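Local coordinates for COG3291: FOG: PKD repeat (Clostridium thermocellum, PDB 1WMX), which probably binds cellulose-type glucans as the family 30 carbohydrate-binding module of the multidomain cellulase CelJ, at residues F104-V108 with Y109-Y113. Residues are numbered along the deposited sequence; the frame is centred on the assembly and turned at random.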
loop_
_atom_site.group_PDB
_atom_site.type_symbol
_atom_site.label_atom_id
_atom_site.label_comp_id
_atom_site.label_asym_id
_atom_site.label_seq_id
_atom_site.Cartn_x
_atom_site.Cartn_y
_atom_site.Cartn_z
ATOM N N PHE B 104 7.971 3.091 -5.453
ATOM C CA PHE B 104 7.413 2.292 -6.563
ATOM C C PHE B 104 6.442 1.232 -6.028
ATOM O O PHE B 104 6.460 0.881 -4.849
ATOM C CB PHE B 104 8.535 1.584 -7.325
ATOM C CG PHE B 104 9.436 2.547 -8.075
ATOM C CD1 PHE B 104 9.115 2.939 -9.378
ATOM C CD2 PHE B 104 10.584 3.046 -7.462
ATOM C CE1 PHE B 104 9.942 3.836 -10.065
ATOM C CE2 PHE B 104 11.409 3.943 -8.143
ATOM C CZ PHE B 104 11.089 4.339 -9.446
ATOM N N ARG B 105 5.613 0.747 -6.926
ATOM C CA ARG B 105 4.599 -0.276 -6.624
ATOM C C ARG B 105 4.683 -1.324 -7.710
ATOM O O ARG B 105 4.923 -1.004 -8.877
ATOM C CB ARG B 105 3.267 0.425 -6.627
ATOM C CG ARG B 105 2.005 -0.334 -6.269
ATOM C CD ARG B 105 0.940 0.682 -6.553
ATOM N NE ARG B 105 -0.370 0.572 -5.967
ATOM C CZ ARG B 105 -0.794 1.222 -4.880
ATOM N NH1 ARG B 105 0.025 1.991 -4.137
ATOM N NH2 ARG B 105 -2.070 1.211 -4.517
ATOM N N ASP B 106 4.498 -2.557 -7.318
ATOM C CA ASP B 106 4.540 -3.671 -8.260
ATOM C C ASP B 106 3.170 -4.323 -8.308
ATOM O O ASP B 106 2.227 -3.862 -7.662
ATOM C CB ASP B 106 5.587 -4.698 -7.821
ATOM C CG ASP B 106 5.126 -5.575 -6.664
ATOM O OD1 ASP B 106 5.905 -6.475 -6.215
ATOM O OD2 ASP B 106 3.970 -5.404 -6.153
ATOM N N LYS B 107 3.088 -5.379 -9.079
ATOM C CA LYS B 107 1.858 -6.155 -9.220
ATOM C C LYS B 107 2.247 -7.587 -9.549
ATOM O O LYS B 107 2.870 -7.853 -10.577
ATOM C CB LYS B 107 0.972 -5.577 -10.330
ATOM C CG LYS B 107 -0.363 -6.315 -10.472
ATOM C CD LYS B 107 -1.334 -5.614 -11.416
ATOM C CE LYS B 107 -0.814 -5.556 -12.847
ATOM N NZ LYS B 107 -1.790 -4.986 -13.794
ATOM N N VAL B 108 1.881 -8.480 -8.651
ATOM C CA VAL B 108 2.161 -9.917 -8.791
ATOM C C VAL B 108 0.893 -10.685 -8.452
ATOM O O VAL B 108 0.563 -10.883 -7.284
ATOM C CB VAL B 108 3.284 -10.325 -7.840
ATOM C CG1 VAL B 108 3.568 -11.826 -7.918
ATOM C CG2 VAL B 108 4.584 -9.585 -8.156
ATOM N N TYR B 109 0.200 -11.110 -9.484
ATOM C CA TYR B 109 -1.078 -11.814 -9.330
ATOM C C TYR B 109 -0.973 -13.117 -8.510
ATOM O O TYR B 109 -1.940 -13.526 -7.860
ATOM C CB TYR B 109 -1.659 -12.154 -10.699
ATOM C CG TYR B 109 -2.107 -10.911 -11.470
ATOM C CD1 TYR B 109 -3.307 -10.274 -11.147
ATOM C CD2 TYR B 109 -1.318 -10.402 -12.505
ATOM C CE1 TYR B 109 -3.715 -9.136 -11.852
ATOM C CE2 TYR B 109 -1.725 -9.265 -13.211
ATOM C CZ TYR B 109 -2.924 -8.634 -12.885
ATOM O OH TYR B 109 -3.327 -7.526 -13.576
ATOM N N GLU B 110 0.182 -13.736 -8.519
ATOM C CA GLU B 110 0.330 -15.045 -7.895
ATOM C C GLU B 110 0.588 -14.861 -6.357
ATOM O O GLU B 110 0.336 -15.765 -5.532
ATOM C CB GLU B 110 1.530 -15.760 -8.550
ATOM C CG GLU B 110 1.603 -15.816 -10.085
ATOM C CD GLU B 110 1.829 -14.756 -11.074
ATOM O OE1 GLU B 110 1.160 -15.005 -12.058
ATOM O OE2 GLU B 110 2.564 -13.679 -10.951
ATOM N N ARG B 111 0.925 -13.644 -5.877
ATOM C CA ARG B 111 1.122 -13.342 -4.441
ATOM C C ARG B 111 -0.258 -13.078 -3.813
ATOM O O ARG B 111 -0.673 -11.930 -3.646
ATOM C CB ARG B 111 2.019 -12.108 -4.331
ATOM C CG ARG B 111 2.855 -12.022 -3.062
ATOM C CD ARG B 111 3.851 -10.864 -3.149
ATOM N NE ARG B 111 3.190 -9.583 -3.420
ATOM C CZ ARG B 111 3.695 -8.604 -4.163
ATOM N NH1 ARG B 111 4.901 -8.732 -4.741
ATOM N NH2 ARG B 111 3.041 -7.460 -4.369
ATOM N N VAL B 112 -0.956 -14.156 -3.464
ATOM C CA VAL B 112 -2.327 -14.055 -2.911
ATOM C C VAL B 112 -2.453 -13.207 -1.650
ATOM O O VAL B 112 -3.513 -12.624 -1.404
ATOM C CB VAL B 112 -2.927 -15.420 -2.552
ATOM C CG1 VAL B 112 -3.100 -16.292 -3.795
ATOM C CG2 VAL B 112 -2.072 -16.185 -1.540
ATOM N N TYR B 113 -1.403 -13.122 -0.848
ATOM C CA TYR B 113 -1.506 -12.343 0.389
ATOM C C TYR B 113 -1.276 -10.838 0.141
ATOM O O TYR B 113 -1.204 -10.040 1.083
ATOM C CB TYR B 113 -0.525 -12.862 1.457
ATOM C CG TYR B 113 0.924 -12.943 1.017
ATOM C CD1 TYR B 113 1.780 -11.872 1.248
ATOM C CD2 TYR B 113 1.408 -14.093 0.386
ATOM C CE1 TYR B 113 3.109 -11.938 0.843
ATOM C CE2 TYR B 113 2.740 -14.159 -0.021
ATOM C CZ TYR B 113 3.589 -13.080 0.206
ATOM O OH TYR B 113 4.888 -13.132 -0.199
#
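Asp106 and Arg111 form a bidentate, end-on salt bridge within one continuous piece of chain, where strand 101-106 runs out into the loop leading to strand 118-122. These strands are antiparallel neighbours in the five-stranded sheet of the carbohydrate-binding module, 118-122 being outermost within the chain; past the turn, Tyr113 stacks on Trp22 of the second subunit. Arg111 NH1 lies 2.9 Å from Asp106 OD1. Arg111 NH2 meets Asp106 OD2 at 2.9 Å, and both bonds are nearly straight (N-H...O at least 171°). The carboxylate and guanidinium are nearly coplanar, and both oxygens are met on their syn sides. With Asp106 CG between its backbone N and carbonyl carbon (chi1 77°), the carboxylate reaches the arginine, whose chain bends at chi3 to present both terminal nitrogens. Further bonds hold the pair: Asp106 OD1 accepts from Asp151 N, OD2 from Ile117 N, and Arg111 NE donates to Gly114 O.

The backbone turns in the same place: Val108 to Arg111 is a type I beta turn, with Arg111 N bonded to Val108 O at 3.1 Å, the donor well above the carbonyl plane. Arg111 also centres an inverse gamma turn.

Van der Waals contact comes from Val108, whose CB sits over one guanidinium face of Arg111, offset toward the rim, with CG2 3.5 Å from NH1. On its other branch, CG1 approaches Glu110 OE2 at 3.7 Å.

A second polar link joins Lys107 to Tyr109. The lysine chain crosses the phenol, CG over one ring face near the rim and CE 3.3 Å from Tyr109 OH, while NZ donates to that hydroxyl at 3.0 Å. NZ also bonds Trp73 O.

The buried ion pair thus has its charges matched, two-point pairing restricts guanidinium rotation, and each carboxylate oxygen has an added backbone N-H, which would probably favour ionised Asp106.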